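Local coordinates for protein thioesterase (Streptomyces sp. WAC02707, PDB 6VAP) that probably hydrolyses stalled or wrongly loaded acyl groups from carrier proteins, as a type II thioesterase of the borrelidin biosynthetic cluster, at residues L103-E106 / L107-F111; P172-R175 / G176-A180. All coordinates share one frame; numbering follows the deposited sequence.

Interaction 1: L103-E106 / L107-F111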
loop_
_atom_site.group_PDB
_atom_site.type_symbol
_atom_site.label_atom_id
_atom_site.label_comp_id
_atom_site.label_asym_id
_atom_site.label_seq_id
_atom_site.Cartn_x
_atom_site.Cartn_y
_atom_site.Cartn_z
ATOM N N LEU A 103 -5.494 -0.990 1.561
ATOM C CA LEU A 103 -5.636 0.425 1.868
ATOM C C LEU A 103 -5.553 1.269 0.611
ATOM O O LEU A 103 -6.381 2.167 0.424
ATOM C CB LEU A 103 -4.581 0.842 2.877
ATOM C CG LEU A 103 -4.585 2.318 3.273
ATOM C CD1 LEU A 103 -5.969 2.741 3.781
ATOM C CD2 LEU A 103 -3.552 2.557 4.340
ATOM N N ALA A 104 -4.595 0.967 -0.274
ATOM C CA ALA A 104 -4.470 1.713 -1.521
ATOM C C ALA A 104 -5.724 1.608 -2.354
ATOM O O ALA A 104 -6.127 2.597 -2.980
ATOM C CB ALA A 104 -3.264 1.241 -2.339
ATOM N N PHE A 105 -6.344 0.427 -2.372
ATOM C CA PHE A 105 -7.558 0.247 -3.144
ATOM C C PHE A 105 -8.696 1.047 -2.550
ATOM O O PHE A 105 -9.510 1.598 -3.284
ATOM C CB PHE A 105 -7.920 -1.227 -3.204
ATOM C CG PHE A 105 -9.358 -1.484 -3.587
ATOM C CD1 PHE A 105 -9.770 -1.433 -4.922
ATOM C CD2 PHE A 105 -10.275 -1.822 -2.640
ATOM C CE1 PHE A 105 -11.072 -1.688 -5.262
ATOM C CE2 PHE A 105 -11.573 -2.082 -2.978
ATOM C CZ PHE A 105 -11.979 -2.018 -4.298
ATOM N N GLU A 106 -8.808 1.059 -1.227
ATOM C CA GLU A 106 -9.853 1.816 -0.552
ATOM C C GLU A 106 -9.666 3.308 -0.767
ATOM O O GLU A 106 -10.648 4.033 -0.972
ATOM C CB GLU A 106 -9.847 1.455 0.934
ATOM C CG GLU A 106 -10.428 0.096 1.251
ATOM C CD GLU A 106 -11.914 0.023 0.877
ATOM O OE1 GLU A 106 -12.539 1.087 0.791
ATOM O OE2 GLU A 106 -12.412 -1.091 0.661
ATOM N N LEU A 107 -8.416 3.775 -0.726
ATOM C CA LEU A 107 -8.130 5.175 -1.025
ATOM C C LEU A 107 -8.469 5.496 -2.468
ATOM O O LEU A 107 -9.042 6.551 -2.758
ATOM C CB LEU A 107 -6.655 5.487 -0.740
ATOM C CG LEU A 107 -6.264 5.416 0.715
ATOM C CD1 LEU A 107 -4.711 5.426 0.875
ATOM C CD2 LEU A 107 -6.862 6.618 1.451
ATOM N N ALA A 108 -8.231 4.551 -3.372
ATOM C CA ALA A 108 -8.588 4.781 -4.766
ATOM C C ALA A 108 -10.090 4.963 -4.927
ATOM O O ALA A 108 -10.559 5.848 -5.648
ATOM C CB ALA A 108 -8.083 3.633 -5.629
ATOM N N ARG A 109 -10.862 4.115 -4.264
ATOM C CA ARG A 109 -12.306 4.241 -4.280
ATOM C C ARG A 109 -12.734 5.620 -3.840
ATOM O O ARG A 109 -13.630 6.210 -4.447
ATOM C CB ARG A 109 -12.928 3.191 -3.352
ATOM C CG ARG A 109 -13.150 1.838 -3.930
ATOM C CD ARG A 109 -13.736 0.885 -2.867
ATOM N NE ARG A 109 -14.783 0.030 -3.415
ATOM C CZ ARG A 109 -15.525 -0.786 -2.685
ATOM N NH1 ARG A 109 -15.344 -0.840 -1.373
ATOM N NH2 ARG A 109 -16.417 -1.553 -3.274
ATOM N N ARG A 110 -12.083 6.161 -2.800
ATOM C CA ARG A 110 -12.448 7.482 -2.291
ATOM C C ARG A 110 -12.003 8.624 -3.216
ATOM O O ARG A 110 -12.690 9.645 -3.335
ATOM C CB ARG A 110 -11.847 7.633 -0.899
ATOM C CG ARG A 110 -12.552 6.800 0.141
ATOM C CD ARG A 110 -11.621 6.445 1.285
ATOM N NE ARG A 110 -12.358 5.858 2.428
ATOM C CZ ARG A 110 -12.707 4.572 2.496
ATOM N NH1 ARG A 110 -12.436 3.747 1.489
ATOM N NH2 ARG A 110 -13.348 4.114 3.552
ATOM N N PHE A 111 -10.842 8.492 -3.848
ATOM C CA PHE A 111 -10.413 9.495 -4.812
ATOM C C PHE A 111 -11.403 9.586 -5.955
ATOM O O PHE A 111 -11.819 10.686 -6.326
ATOM C CB PHE A 111 -9.014 9.173 -5.327
ATOM C CG PHE A 111 -7.912 9.634 -4.412
ATOM C CD1 PHE A 111 -7.650 10.995 -4.243
ATOM C CD2 PHE A 111 -7.111 8.726 -3.768
ATOM C CE1 PHE A 111 -6.644 11.435 -3.433
ATOM C CE2 PHE A 111 -6.070 9.154 -2.946
ATOM C CZ PHE A 111 -5.843 10.500 -2.760
#
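Glu106 receives two arginines of the next turn, Arg110 folding back toward it and Arg109 lying alongside. Its chain is bent at chi2 (-63°), which sets the carboxylate beside both guanidinium groups. OE1 takes Arg110 NH1 at 2.8 Å on its anti lone pair, at the edge of a guanidinium whose plane stands 78° from the carboxylate. The same NH1 also bonds the backbone Glu106 O at 3.1 Å, coming from above the carbonyl plane, while Arg110 N reaches that oxygen from the opposite face. Glu106 OE2 makes a longer salt bridge to Arg109 NH1, 3.6 Å away, and a hydrogen bond with Tyr184 OH. Arg109 CG lies over one face of the Phe105 ring, offset toward its rim, and the chain passes the ring's end, Arg109 NE 3.6 Å from Phe105 CZ, with guanidinium and ring planes 30° apart; Arg109 NH2 bonds Arg187 O. Facing strand 26-30, Leu103 CG meets Leu107 CD1 at 3.9 Å. Arg110 NH2 makes a salt bridge to Asp74 and a hydrogen bond to Asn78, both on helix 73-87. The arrangement is an i, i+3 and i, i+4 salt-bridge network on helix 99-113, which follows the probable nucleophile elbow of this alpha/beta-hydrolase fold.

Interaction 2: P172-R175 / G176-A180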
loop_
_atom_site.group_PDB
_atom_site.type_symbol
_atom_site.label_atom_id
_atom_site.label_comp_id
_atom_site.label_asym_id
_atom_site.label_seq_id
_atom_site.Cartn_x
_atom_site.Cartn_y
_atom_site.Cartn_z
ATOM N N PRO A 172 2.051 -3.683 19.676
ATOM C CA PRO A 172 0.684 -3.150 19.549
ATOM C C PRO A 172 0.381 -2.622 18.164
ATOM O O PRO A 172 -0.741 -2.796 17.673
ATOM C CB PRO A 172 0.637 -2.040 20.615
ATOM C CG PRO A 172 1.669 -2.436 21.623
ATOM C CD PRO A 172 2.758 -3.142 20.853
ATOM N N ALA A 173 1.354 -1.974 17.519
ATOM C CA ALA A 173 1.136 -1.470 16.167
ATOM C C ALA A 173 1.096 -2.604 15.147
ATOM O O ALA A 173 0.279 -2.576 14.215
ATOM C CB ALA A 173 2.228 -0.467 15.800
ATOM N N ILE A 174 1.953 -3.616 15.312
ATOM C CA ILE A 174 1.923 -4.760 14.403
ATOM C C ILE A 174 0.608 -5.520 14.542
ATOM O O ILE A 174 -0.027 -5.879 13.550
ATOM C CB ILE A 174 3.129 -5.676 14.667
ATOM C CG1 ILE A 174 4.451 -4.889 14.454
ATOM C CG2 ILE A 174 3.073 -6.914 13.784
ATOM C CD1 ILE A 174 5.666 -5.612 14.957
ATOM N N ARG A 175 0.162 -5.748 15.772
ATOM C CA ARG A 175 -1.094 -6.457 15.985
ATOM C C ARG A 175 -2.247 -5.690 15.364
ATOM O O ARG A 175 -3.051 -6.266 14.636
ATOM C CB ARG A 175 -1.323 -6.685 17.482
ATOM C CG ARG A 175 -2.558 -7.530 17.804
ATOM C CD ARG A 175 -2.819 -7.574 19.298
ATOM N NE ARG A 175 -1.735 -8.228 20.040
ATOM C CZ ARG A 175 -1.552 -9.548 20.107
ATOM N NH1 ARG A 175 -2.373 -10.378 19.466
ATOM N NH2 ARG A 175 -0.543 -10.042 20.823
ATOM N N GLY A 176 -2.342 -4.385 15.641
ATOM C CA GLY A 176 -3.370 -3.563 15.016
ATOM C C GLY A 176 -3.340 -3.604 13.498
ATOM O O GLY A 176 -4.386 -3.647 12.853
ATOM N N ASP A 177 -2.144 -3.561 12.902
ATOM C CA ASP A 177 -2.017 -3.651 11.447
ATOM C C ASP A 177 -2.524 -4.997 10.942
ATOM O O ASP A 177 -3.265 -5.081 9.956
ATOM C CB ASP A 177 -0.548 -3.466 11.036
ATOM C CG ASP A 177 -0.086 -2.023 11.058
ATOM O OD1 ASP A 177 -0.916 -1.127 11.263
ATOM O OD2 ASP A 177 1.139 -1.800 10.881
ATOM N N TYR A 178 -2.081 -6.073 11.580
ATOM C CA TYR A 178 -2.572 -7.389 11.192
ATOM C C TYR A 178 -4.078 -7.491 11.376
ATOM O O TYR A 178 -4.783 -8.040 10.517
ATOM C CB TYR A 178 -1.832 -8.467 11.983
ATOM C CG TYR A 178 -0.591 -8.970 11.242
ATOM C CD1 TYR A 178 -0.667 -10.014 10.318
ATOM C CD2 TYR A 178 0.645 -8.399 11.474
ATOM C CE1 TYR A 178 0.462 -10.470 9.650
ATOM C CE2 TYR A 178 1.786 -8.842 10.806
ATOM C CZ TYR A 178 1.687 -9.877 9.905
ATOM O OH TYR A 178 2.816 -10.317 9.253
ATOM N N ARG A 179 -4.583 -6.999 12.502
ATOM C CA ARG A 179 -6.019 -7.010 12.709
ATOM C C ARG A 179 -6.707 -6.346 11.524
ATOM O O ARG A 179 -7.702 -6.855 11.000
ATOM C CB ARG A 179 -6.361 -6.300 14.027
ATOM C CG ARG A 179 -7.853 -6.037 14.243
ATOM C CD ARG A 179 -8.132 -5.481 15.633
ATOM N NE ARG A 179 -7.980 -6.495 16.663
ATOM C CZ ARG A 179 -8.861 -7.462 16.887
ATOM N NH1 ARG A 179 -9.962 -7.540 16.149
ATOM N NH2 ARG A 179 -8.633 -8.351 17.848
ATOM N N ALA A 180 -6.170 -5.207 11.071
ATOM C CA ALA A 180 -6.783 -4.490 9.968
ATOM C C ALA A 180 -6.740 -5.339 8.718
ATOM O O ALA A 180 -7.737 -5.400 7.990
ATOM C CB ALA A 180 -6.074 -3.154 9.751
#
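Ile174 and Tyr178, one helical turn apart, make the apolar part of the contact. Their side chains run alongside each other and point the same way, with the CG2 branch of Ile174 against the CD2 corner of the tyrosine ring at 3.7 Å. That methyl stands anti to the backbone N while CG1 takes the place beside it (chi1 -60°), which directs CG2 toward the following turn. The ring also presents its edge to the backbone: Ile174 O lies near the ring plane, 3.3 Å from Tyr178 CD2.

Backbone hydrogen bonds join successive turns from Gly176 N to Pro172 O, Asp177 N to Ala173 O, Tyr178 N to Ile174 O and Arg179 N to Arg175 O. The bond from Arg179 N to Arg175 O is short, at 2.7 Å, and that from Tyr178 N is nearly straight, with an N-H...O angle of 173°. They belong to helix 167-182, which is kinked near Pro172. In the alpha/beta-hydrolase fold of this thioesterase, the helix comes between strands 120-124 and 196-201 in the chain, in the region where such enzymes commonly carry their lid.

The polar ends of Arg175 and Asp177 find their partners outside the helix. Arg175 leaves the helix extended as far as CD and then bends at chi3 (-64°); its NH1 bonds the carbonyl oxygens of His139 and Leu141. Asp177 folds its carboxyl carbon CG to 3.2 Å from Ala173 O, while its OD2 forms a salt bridge with Arg61 and accepts a hydrogen bond from Gly34 N.

In the fold
From the N terminus, the chain passes through strands 26-30 and 52-56 and helix 73-87 before strand 92-97 leads into helix 99-113, which holds interaction 1. Strand 120-124 completes that beta-alpha-beta unit, and the chain then crosses an unmodelled gap, 152-165, to helix 167-182 and interaction 2. Each contact is local to one helix, so neither closes a long loop; they follow in series, without nesting or crossing. The centres of interactions 1 and 2 lie about 20 Å apart. Interaction 1, largely buried, joins helix 99-113 to strands 26-30 and 120-124 and to the neighbouring helix 73-87, whereas 172-180 is partly buried and meets the loops around Gly34, Arg61 and His139.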